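PDB 6QWT: genome polyprotein from Chicken sicinivirus JSY, which probably catalyses RNA-templated RNA synthesis during viral genome replication, as the 3Dpol RNA-dependent RNA polymerase portion of the polyprotein. Local coordinates for residues Ser311-Phe322 / Pro342-Tyr353; Ala182-Phe190 / Ile263-Val272. All blocks are in the same frame, centred on the assembly; numbering follows the deposited sequence.

Both contacts lie in the 3Dpol polymerase, one after the other along the chain, neither nesting nor crossing. Contact 2 closes first: helix 180-189, just after edge strand 174-177 of the five-stranded mixed sheet, meets 263-272, which leads into strand 277-282 of the same sheet. The intervening 72 residues are about half helical but carry strand 230-235, a palm strand. Contact 1 then closes a 19-residue loop, joining the end of helix 298-316 to 342-353 around the hairpin of strands 327-332 and 335-340. Strand 335-340 pairs with 230-235, so the palm sheet incorporates a strand from contact 2's loop. The contact centres are about 33 Å apart, their nearest atoms about 13 Å.

Contact 1: Ser311-Phe322 / Pro342-Tyr353; sequences SLLSAMLTHPDF and PSIHPSFIADFY
F348 (chi1 -180°) and F352 (chi1 166°) both hold CG anti to the backbone N, which carries their rings from helix 346-356 to the end of helix 298-316. These are two of the palm helices, joined through the hairpin 327-340 with its YGDD sequence, motif C; the axes of 311-316 and 346-353 pass 9.4 Å apart, nearly at right angles. A315 sits at the crossing: its CA lies over the face of the F352 ring, 3.9 Å from the centroid, while its CB presses on F352 CD2 at 3.4 Å and also meets I349 CG2. The A315 carbonyl O accepts T318 OG1 at 2.8 Å and borders the F348 ring at its edge, 3.3 Å from CE1. On a face of that ring stands H319, T-shaped, CD2 foremost, the planes at 63°. D321 N donates to H319 ND1 in the ring plane at 3.0 Å, which helps to hold the imidazole's rotation. One turn back from A315, Y353 OH comes up to the backbone of S311 and L312 without bonding to it; its hydrogen bond is with Y234 OH. At the loop end, I344 CD1 touches H319 CB at 3.8 Å and F322 CD1 at 3.9 Å.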
loop_
_atom_site.group_PDB
_atom_site.type_symbol
_atom_site.label_atom_id
_atom_site.label_comp_id
_atom_site.label_asym_id
_atom_site.label_seq_id
_atom_site.Cartn_x
_atom_site.Cartn_y
_atom_site.Cartn_z
ATOM N N SER A 311 -14.486 -0.753 -7.919
ATOM C CA SER A 311 -15.083 0.575 -7.817
ATOM C C SER A 311 -14.947 1.342 -9.127
ATOM O O SER A 311 -15.917 1.933 -9.616
ATOM C CB SER A 311 -14.440 1.341 -6.662
ATOM O OG SER A 311 -14.552 0.605 -5.459
ATOM N N LEU A 312 -13.746 1.335 -9.717
ATOM C CA LEU A 312 -13.539 2.013 -10.996
ATOM C C LEU A 312 -14.436 1.438 -12.083
ATOM O O LEU A 312 -15.060 2.187 -12.845
ATOM C CB LEU A 312 -12.074 1.912 -11.413
ATOM C CG LEU A 312 -11.058 2.695 -10.584
ATOM C CD1 LEU A 312 -9.660 2.116 -10.773
ATOM C CD2 LEU A 312 -11.091 4.176 -10.946
ATOM N N LEU A 313 -14.511 0.107 -12.170
ATOM C CA LEU A 313 -15.363 -0.524 -13.170
ATOM C C LEU A 313 -16.828 -0.143 -12.969
ATOM O O LEU A 313 -17.562 0.054 -13.943
ATOM C CB LEU A 313 -15.184 -2.043 -13.123
ATOM C CG LEU A 313 -13.853 -2.578 -13.666
ATOM C CD1 LEU A 313 -13.569 -3.982 -13.156
ATOM C CD2 LEU A 313 -13.833 -2.561 -15.183
ATOM N N SER A 314 -17.271 -0.019 -11.712
ATOM C CA SER A 314 -18.659 0.366 -11.468
ATOM C C SER A 314 -18.932 1.789 -11.942
ATOM O O SER A 314 -20.078 2.131 -12.264
ATOM C CB SER A 314 -19.006 0.214 -9.982
ATOM O OG SER A 314 -18.520 1.306 -9.219
ATOM N N ALA A 315 -17.895 2.627 -11.996
ATOM C CA ALA A 315 -18.033 3.973 -12.541
ATOM C C ALA A 315 -18.041 3.960 -14.065
ATOM O O ALA A 315 -18.850 4.655 -14.693
ATOM C CB ALA A 315 -16.897 4.864 -12.031
ATOM N N MET A 316 -17.147 3.181 -14.672
ATOM C CA MET A 316 -17.071 3.142 -16.127
ATOM C C MET A 316 -18.289 2.450 -16.732
ATOM O O MET A 316 -18.706 2.796 -17.844
ATOM C CB MET A 316 -15.767 2.457 -16.551
ATOM C CG MET A 316 -14.520 3.063 -15.891
ATOM S SD MET A 316 -12.945 2.248 -16.282
ATOM C CE MET A 316 -13.511 0.594 -16.607
ATOM N N LEU A 317 -18.890 1.503 -16.007
ATOM C CA LEU A 317 -20.063 0.798 -16.510
ATOM C C LEU A 317 -21.262 1.719 -16.704
ATOM O O LEU A 317 -22.180 1.367 -17.451
ATOM C CB LEU A 317 -20.433 -0.345 -15.564
ATOM C CG LEU A 317 -19.650 -1.640 -15.775
ATOM C CD1 LEU A 317 -19.908 -2.608 -14.633
ATOM C CD2 LEU A 317 -20.004 -2.266 -17.117
ATOM N N THR A 318 -21.283 2.879 -16.048
ATOM C CA THR A 318 -22.358 3.841 -16.245
ATOM C C THR A 318 -22.125 4.759 -17.440
ATOM O O THR A 318 -23.019 5.539 -17.784
ATOM C CB THR A 318 -22.559 4.692 -14.984
ATOM O OG1 THR A 318 -21.480 5.623 -14.853
ATOM C CG2 THR A 318 -22.619 3.809 -13.742
ATOM N N HIS A 319 -20.963 4.687 -18.078
ATOM C CA HIS A 319 -20.706 5.518 -19.248
ATOM C C HIS A 319 -21.348 4.895 -20.483
ATOM O O HIS A 319 -21.183 3.695 -20.720
ATOM C CB HIS A 319 -19.207 5.693 -19.472
ATOM C CG HIS A 319 -18.869 6.799 -20.424
ATOM N ND1 HIS A 319 -19.047 6.692 -21.787
ATOM C CD2 HIS A 319 -18.374 8.041 -20.207
ATOM C CE1 HIS A 319 -18.670 7.815 -22.370
ATOM N NE2 HIS A 319 -18.257 8.651 -21.433
ATOM N N PRO A 320 -22.068 5.675 -21.294
ATOM C CA PRO A 320 -22.774 5.081 -22.442
ATOM C C PRO A 320 -21.854 4.439 -23.469
ATOM O O PRO A 320 -22.263 3.481 -24.137
ATOM C CB PRO A 320 -23.539 6.275 -23.037
ATOM C CG PRO A 320 -22.809 7.492 -22.540
ATOM C CD PRO A 320 -22.313 7.123 -21.173
ATOM N N ASP A 321 -20.625 4.927 -23.613
ATOM C CA ASP A 321 -19.713 4.435 -24.637
ATOM C C ASP A 321 -18.655 3.489 -24.088
ATOM O O ASP A 321 -17.692 3.182 -24.796
ATOM C CB ASP A 321 -19.039 5.609 -25.348
ATOM C CG ASP A 321 -20.039 6.558 -25.971
ATOM O OD1 ASP A 321 -20.019 7.759 -25.628
ATOM O OD2 ASP A 321 -20.854 6.097 -26.797
ATOM N N PHE A 322 -18.806 3.020 -22.852
ATOM C CA PHE A 322 -17.813 2.123 -22.274
ATOM C C PHE A 322 -17.814 0.795 -23.019
ATOM O O PHE A 322 -18.850 0.132 -23.123
ATOM C CB PHE A 322 -18.087 1.895 -20.790
ATOM C CG PHE A 322 -17.171 0.879 -20.155
ATOM C CD1 PHE A 322 -15.795 1.024 -20.236
ATOM C CD2 PHE A 322 -17.684 -0.220 -19.488
ATOM C CE1 PHE A 322 -14.951 0.094 -19.662
ATOM C CE2 PHE A 322 -16.842 -1.155 -18.910
ATOM C CZ PHE A 322 -15.475 -0.997 -18.996
ATOM N N PRO A 342 -13.355 3.688 -26.123
ATOM C CA PRO A 342 -12.897 5.083 -26.123
ATOM C C PRO A 342 -12.480 5.583 -24.740
ATOM O O PRO A 342 -12.854 4.995 -23.725
ATOM C CB PRO A 342 -14.122 5.852 -26.629
ATOM C CG PRO A 342 -15.281 4.993 -26.256
ATOM C CD PRO A 342 -14.796 3.583 -26.421
ATOM N N SER A 343 -11.710 6.666 -24.714
ATOM C CA SER A 343 -11.146 7.162 -23.467
ATOM C C SER A 343 -12.228 7.786 -22.596
ATOM O O SER A 343 -12.999 8.634 -23.055
ATOM C CB SER A 343 -10.047 8.183 -23.758
ATOM O OG SER A 343 -9.517 8.717 -22.560
ATOM N N ILE A 344 -12.282 7.366 -21.335
ATOM C CA ILE A 344 -13.190 7.935 -20.347
ATOM C C ILE A 344 -12.389 8.887 -19.469
ATOM O O ILE A 344 -11.409 8.480 -18.833
ATOM C CB ILE A 344 -13.869 6.841 -19.509
ATOM C CG1 ILE A 344 -14.743 5.957 -20.402
ATOM C CG2 ILE A 344 -14.696 7.459 -18.391
ATOM C CD1 ILE A 344 -15.510 4.888 -19.655
ATOM N N HIS A 345 -12.795 10.151 -19.442
ATOM C CA HIS A 345 -12.047 11.153 -18.699
ATOM C C HIS A 345 -12.263 10.963 -17.199
ATOM O O HIS A 345 -13.368 10.614 -16.769
ATOM C CB HIS A 345 -12.479 12.555 -19.126
ATOM C CG HIS A 345 -11.507 13.632 -18.758
ATOM N ND1 HIS A 345 -11.536 14.275 -17.537
ATOM C CD2 HIS A 345 -10.491 14.193 -19.455
ATOM C CE1 HIS A 345 -10.575 15.180 -17.496
ATOM N NE2 HIS A 345 -9.926 15.150 -18.647
ATOM N N PRO A 346 -11.231 11.170 -16.377
ATOM C CA PRO A 346 -11.409 11.032 -14.922
ATOM C C PRO A 346 -12.415 12.006 -14.339
ATOM O O PRO A 346 -12.858 11.801 -13.201
ATOM C CB PRO A 346 -9.998 11.276 -14.363
ATOM C CG PRO A 346 -9.251 11.951 -15.463
ATOM C CD PRO A 346 -9.827 11.427 -16.736
ATOM N N SER A 347 -12.782 13.062 -15.068
ATOM C CA SER A 347 -13.896 13.905 -14.644
ATOM C C SER A 347 -15.168 13.083 -14.485
ATOM O O SER A 347 -15.909 13.250 -13.509
ATOM C CB SER A 347 -14.120 15.030 -15.652
ATOM O OG SER A 347 -13.348 16.166 -15.321
ATOM N N PHE A 348 -15.429 12.185 -15.437
ATOM C CA PHE A 348 -16.635 11.365 -15.382
ATOM C C PHE A 348 -16.622 10.444 -14.169
ATOM O O PHE A 348 -17.642 10.290 -13.488
ATOM C CB PHE A 348 -16.764 10.558 -16.674
ATOM C CG PHE A 348 -17.980 9.683 -16.725
ATOM C CD1 PHE A 348 -17.935 8.376 -16.259
ATOM C CD2 PHE A 348 -19.170 10.163 -17.250
ATOM C CE1 PHE A 348 -19.055 7.569 -16.308
ATOM C CE2 PHE A 348 -20.291 9.357 -17.306
ATOM C CZ PHE A 348 -20.234 8.061 -16.835
ATOM N N ILE A 349 -15.479 9.815 -13.891
ATOM C CA ILE A 349 -15.385 8.919 -12.744
ATOM C C ILE A 349 -15.539 9.700 -11.444
ATOM O O ILE A 349 -16.222 9.255 -10.512
ATOM C CB ILE A 349 -14.058 8.138 -12.793
ATOM C CG1 ILE A 349 -14.035 7.209 -14.008
ATOM C CG2 ILE A 349 -13.842 7.342 -11.510
ATOM C CD1 ILE A 349 -12.762 6.400 -14.128
ATOM N N ALA A 350 -14.926 10.884 -11.369
ATOM C CA ALA A 350 -15.048 11.713 -10.173
ATOM C C ALA A 350 -16.499 12.094 -9.905
ATOM O O ALA A 350 -16.959 12.049 -8.758
ATOM C CB ALA A 350 -14.185 12.968 -10.315
ATOM N N ASP A 351 -17.238 12.467 -10.955
ATOM C CA ASP A 351 -18.625 12.887 -10.775
ATOM C C ASP A 351 -19.511 11.714 -10.369
ATOM O O ASP A 351 -20.416 11.873 -9.541
ATOM C CB ASP A 351 -19.146 13.547 -12.052
ATOM C CG ASP A 351 -18.437 14.855 -12.370
ATOM O OD1 ASP A 351 -18.207 15.135 -13.565
ATOM O OD2 ASP A 351 -18.106 15.603 -11.423
ATOM N N PHE A 352 -19.273 10.529 -10.938
ATOM C CA PHE A 352 -20.031 9.356 -10.516
ATOM C C PHE A 352 -19.758 9.019 -9.056
ATOM O O PHE A 352 -20.682 8.682 -8.305
ATOM C CB PHE A 352 -19.704 8.149 -11.397
ATOM C CG PHE A 352 -20.192 6.845 -10.823
ATOM C CD1 PHE A 352 -21.497 6.429 -11.035
ATOM C CD2 PHE A 352 -19.358 6.055 -10.047
ATOM C CE1 PHE A 352 -21.957 5.241 -10.498
ATOM C CE2 PHE A 352 -19.811 4.866 -9.504
ATOM C CZ PHE A 352 -21.112 4.459 -9.728
ATOM N N TYR A 353 -18.489 9.084 -8.643
ATOM C CA TYR A 353 -18.136 8.792 -7.258
ATOM C C TYR A 353 -18.840 9.743 -6.297
ATOM O O TYR A 353 -19.291 9.327 -5.223
ATOM C CB TYR A 353 -16.619 8.877 -7.074
ATOM C CG TYR A 353 -15.868 7.605 -7.401
ATOM C CD1 TYR A 353 -14.481 7.604 -7.501
ATOM C CD2 TYR A 353 -16.539 6.405 -7.608
ATOM C CE1 TYR A 353 -13.782 6.445 -7.796
ATOM C CE2 TYR A 353 -15.849 5.240 -7.907
ATOM C CZ TYR A 353 -14.469 5.266 -7.998
ATOM O OH TYR A 353 -13.768 4.116 -8.291
#

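Contact 2: Ala182-Phe190 / Ile263-Val272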
loop_
_atom_site.group_PDB
_atom_site.type_symbol
_atom_site.label_atom_id
_atom_site.label_comp_id
_atom_site.label_asym_id
_atom_site.label_seq_id
_atom_site.Cartn_x
_atom_site.Cartn_y
_atom_site.Cartn_z
ATOM N N ALA A 182 -3.486 -13.100 13.651
ATOM C CA ALA A 182 -4.436 -12.770 12.593
ATOM C C ALA A 182 -3.757 -12.732 11.230
ATOM O O ALA A 182 -4.392 -13.032 10.211
ATOM C CB ALA A 182 -5.111 -11.431 12.882
ATOM N N ILE A 183 -2.475 -12.371 11.190
ATOM C CA ILE A 183 -1.762 -12.315 9.920
ATOM C C ILE A 183 -1.508 -13.718 9.387
ATOM O O ILE A 183 -1.697 -13.988 8.194
ATOM C CB ILE A 183 -0.458 -11.514 10.084
ATOM C CG1 ILE A 183 -0.748 -10.017 9.967
ATOM C CG2 ILE A 183 0.579 -11.942 9.056
ATOM C CD1 ILE A 183 0.194 -9.155 10.761
ATOM N N ILE A 184 -1.096 -14.640 10.259
ATOM C CA ILE A 184 -0.821 -16.005 9.823
ATOM C C ILE A 184 -2.106 -16.702 9.390
ATOM O O ILE A 184 -2.125 -17.428 8.388
ATOM C CB ILE A 184 -0.091 -16.777 10.937
ATOM C CG1 ILE A 184 1.293 -16.168 11.174
ATOM C CG2 ILE A 184 0.044 -18.242 10.571
ATOM C CD1 ILE A 184 2.014 -16.738 12.373
ATOM N N ALA A 185 -3.202 -16.490 10.125
ATOM C CA ALA A 185 -4.487 -17.039 9.702
ATOM C C ALA A 185 -4.909 -16.471 8.353
ATOM O O ALA A 185 -5.444 -17.194 7.505
ATOM C CB ALA A 185 -5.555 -16.763 10.759
ATOM N N GLY A 186 -4.670 -15.176 8.134
ATOM C CA GLY A 186 -5.015 -14.575 6.857
ATOM C C GLY A 186 -4.155 -15.090 5.719
ATOM O O GLY A 186 -4.647 -15.308 4.608
ATOM N N ARG A 187 -2.860 -15.287 5.974
ATOM C CA ARG A 187 -1.991 -15.879 4.966
ATOM C C ARG A 187 -2.328 -17.341 4.714
ATOM O O ARG A 187 -1.980 -17.873 3.657
ATOM C CB ARG A 187 -0.523 -15.745 5.381
ATOM C CG ARG A 187 -0.043 -14.312 5.507
ATOM C CD ARG A 187 1.391 -14.247 6.004
ATOM N NE ARG A 187 2.284 -13.712 4.980
ATOM C CZ ARG A 187 3.269 -14.399 4.414
ATOM N NH1 ARG A 187 3.502 -15.655 4.773
ATOM N NH2 ARG A 187 4.025 -13.830 3.486
ATOM N N MET A 188 -2.991 -18.005 5.659
ATOM C CA MET A 188 -3.453 -19.361 5.392
ATOM C C MET A 188 -4.666 -19.345 4.471
ATOM O O MET A 188 -4.673 -20.006 3.427
ATOM C CB MET A 188 -3.772 -20.077 6.707
ATOM C CG MET A 188 -2.539 -20.459 7.515
ATOM S SD MET A 188 -2.949 -21.081 9.158
ATOM C CE MET A 188 -3.698 -22.659 8.751
ATOM N N LEU A 189 -5.691 -18.564 4.829
ATOM C CA LEU A 189 -6.940 -18.561 4.071
ATOM C C LEU A 189 -6.748 -17.999 2.668
ATOM O O LEU A 189 -7.283 -18.546 1.696
ATOM C CB LEU A 189 -8.003 -17.751 4.814
ATOM C CG LEU A 189 -8.450 -18.260 6.182
ATOM C CD1 LEU A 189 -9.346 -17.231 6.857
ATOM C CD2 LEU A 189 -9.167 -19.590 6.037
ATOM N N PHE A 190 -5.997 -16.905 2.544
ATOM C CA PHE A 190 -5.860 -16.186 1.283
ATOM C C PHE A 190 -4.487 -16.352 0.645
ATOM O O PHE A 190 -4.198 -15.685 -0.355
ATOM C CB PHE A 190 -6.160 -14.700 1.498
ATOM C CG PHE A 190 -7.518 -14.435 2.079
ATOM C CD1 PHE A 190 -8.640 -14.402 1.265
ATOM C CD2 PHE A 190 -7.675 -14.221 3.440
ATOM C CE1 PHE A 190 -9.897 -14.160 1.795
ATOM C CE2 PHE A 190 -8.927 -13.979 3.977
ATOM C CZ PHE A 190 -10.039 -13.948 3.155
ATOM N N ILE A 263 -11.048 -26.254 8.873
ATOM C CA ILE A 263 -11.403 -24.841 8.836
ATOM C C ILE A 263 -12.899 -24.739 8.572
ATOM O O ILE A 263 -13.405 -25.417 7.678
ATOM C CB ILE A 263 -10.612 -24.066 7.766
ATOM C CG1 ILE A 263 -9.104 -24.214 8.010
ATOM C CG2 ILE A 263 -11.006 -22.605 7.759
ATOM C CD1 ILE A 263 -8.235 -23.258 7.200
ATOM N N PRO A 264 -13.639 -23.922 9.323
ATOM C CA PRO A 264 -15.078 -23.824 9.095
ATOM C C PRO A 264 -15.368 -23.335 7.689
ATOM O O PRO A 264 -14.568 -22.592 7.092
ATOM C CB PRO A 264 -15.539 -22.811 10.152
ATOM C CG PRO A 264 -14.291 -22.127 10.624
ATOM C CD PRO A 264 -13.209 -23.143 10.495
ATOM N N PRO A 265 -16.515 -23.723 7.122
ATOM C CA PRO A 265 -16.756 -23.456 5.694
ATOM C C PRO A 265 -17.021 -21.997 5.369
ATOM O O PRO A 265 -16.928 -21.622 4.194
ATOM C CB PRO A 265 -17.980 -24.324 5.379
ATOM C CG PRO A 265 -18.702 -24.421 6.680
ATOM C CD PRO A 265 -17.635 -24.448 7.747
ATOM N N ASP A 266 -17.355 -21.164 6.355
ATOM C CA ASP A 266 -17.582 -19.744 6.126
ATOM C C ASP A 266 -16.407 -18.883 6.582
ATOM O O ASP A 266 -16.578 -17.677 6.795
ATOM C CB ASP A 266 -18.872 -19.293 6.816
ATOM C CG ASP A 266 -18.798 -19.390 8.337
ATOM O OD1 ASP A 266 -18.087 -20.278 8.856
ATOM O OD2 ASP A 266 -19.461 -18.576 9.014
ATOM N N ALA A 267 -15.218 -19.475 6.726
ATOM C CA ALA A 267 -14.081 -18.735 7.265
ATOM C C ALA A 267 -13.674 -17.584 6.358
ATOM O O ALA A 267 -13.186 -16.557 6.840
ATOM C CB ALA A 267 -12.896 -19.674 7.481
ATOM N N VAL A 268 -13.865 -17.740 5.050
ATOM C CA VAL A 268 -13.503 -16.689 4.107
ATOM C C VAL A 268 -14.346 -15.439 4.351
ATOM O O VAL A 268 -13.814 -14.338 4.551
ATOM C CB VAL A 268 -13.647 -17.212 2.668
ATOM C CG1 VAL A 268 -12.407 -18.004 2.277
ATOM C CG2 VAL A 268 -14.865 -18.116 2.584
ATOM N N GLN A 269 -15.674 -15.591 4.354
ATOM C CA GLN A 269 -16.547 -14.445 4.592
ATOM C C GLN A 269 -16.328 -13.856 5.979
ATOM O O GLN A 269 -16.362 -12.632 6.155
ATOM C CB GLN A 269 -18.011 -14.851 4.417
ATOM C CG GLN A 269 -18.407 -15.182 2.989
ATOM C CD GLN A 269 -18.621 -16.669 2.784
ATOM O OE1 GLN A 269 -17.897 -17.497 3.346
ATOM N NE2 GLN A 269 -19.616 -17.017 1.976
ATOM N N LYS A 270 -16.096 -14.711 6.980
ATOM C CA LYS A 270 -15.920 -14.218 8.342
ATOM C C LYS A 270 -14.617 -13.440 8.488
ATOM O O LYS A 270 -14.568 -12.433 9.203
ATOM C CB LYS A 270 -15.975 -15.380 9.332
ATOM C CG LYS A 270 -17.380 -15.941 9.545
ATOM C CD LYS A 270 -18.100 -15.220 10.676
ATOM C CE LYS A 270 -19.580 -15.584 10.727
ATOM N NZ LYS A 270 -20.439 -14.554 10.074
ATOM N N TYR A 271 -13.550 -13.876 7.813
ATOM C CA TYR A 271 -12.303 -13.122 7.892
ATOM C C TYR A 271 -12.425 -11.782 7.179
ATOM O O TYR A 271 -11.893 -10.770 7.651
ATOM C CB TYR A 271 -11.141 -13.926 7.313
ATOM C CG TYR A 271 -9.791 -13.332 7.664
ATOM C CD1 TYR A 271 -9.078 -13.784 8.768
ATOM C CD2 TYR A 271 -9.241 -12.304 6.906
ATOM C CE1 TYR A 271 -7.847 -13.236 9.098
ATOM C CE2 TYR A 271 -8.018 -11.750 7.229
ATOM C CZ TYR A 271 -7.323 -12.220 8.325
ATOM O OH TYR A 271 -6.099 -11.671 8.647
ATOM N N VAL A 272 -13.115 -11.751 6.037
ATOM C CA VAL A 272 -13.324 -10.482 5.350
ATOM C C VAL A 272 -14.186 -9.553 6.196
ATOM O O VAL A 272 -13.991 -8.330 6.186
ATOM C CB VAL A 272 -13.929 -10.728 3.954
ATOM C CG1 VAL A 272 -14.257 -9.412 3.262
ATOM C CG2 VAL A 272 -12.963 -11.547 3.109
#
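Helix 180-189 packs against helix 267-276 through Y271, whose OH donates to A182 O at 2.7 Å. Y271 holds CG anti to its N (chi1 -166°), which carries the ring across to helix 180-189. The hydroxyl approaches from above the carbonyl plane, 46° out of it, while G186 N makes the ordinary helical bond to the same oxygen from the opposite face, so two donors grip one buried acceptor. G186, with no side chain, lets Y271 OH come within 3.6 Å of its CA. Both helices are connected in sequence to the five-stranded mixed sheet of the fingers, one following strand 174-177, the other leading into strand 277-282; segments 182-189 and 267-272 run at 137°, an oblique packing, more antiparallel than parallel. Toward the C-terminal end of helix 180-189, L189 spreads its two methyls: CD1 rests 3.8 Å from CB of Y271, whereas CD2 reaches CG2 of I263 at 3.9 Å and meets A267 CB. F190 lies obliquely to Y271, ring centroids 5.6 Å apart, its CE2 3.4 Å from Y271 CD2, which lies near the plane of the F190 ring. CZ of this phenyl touches V272 CG2 at 3.8 Å.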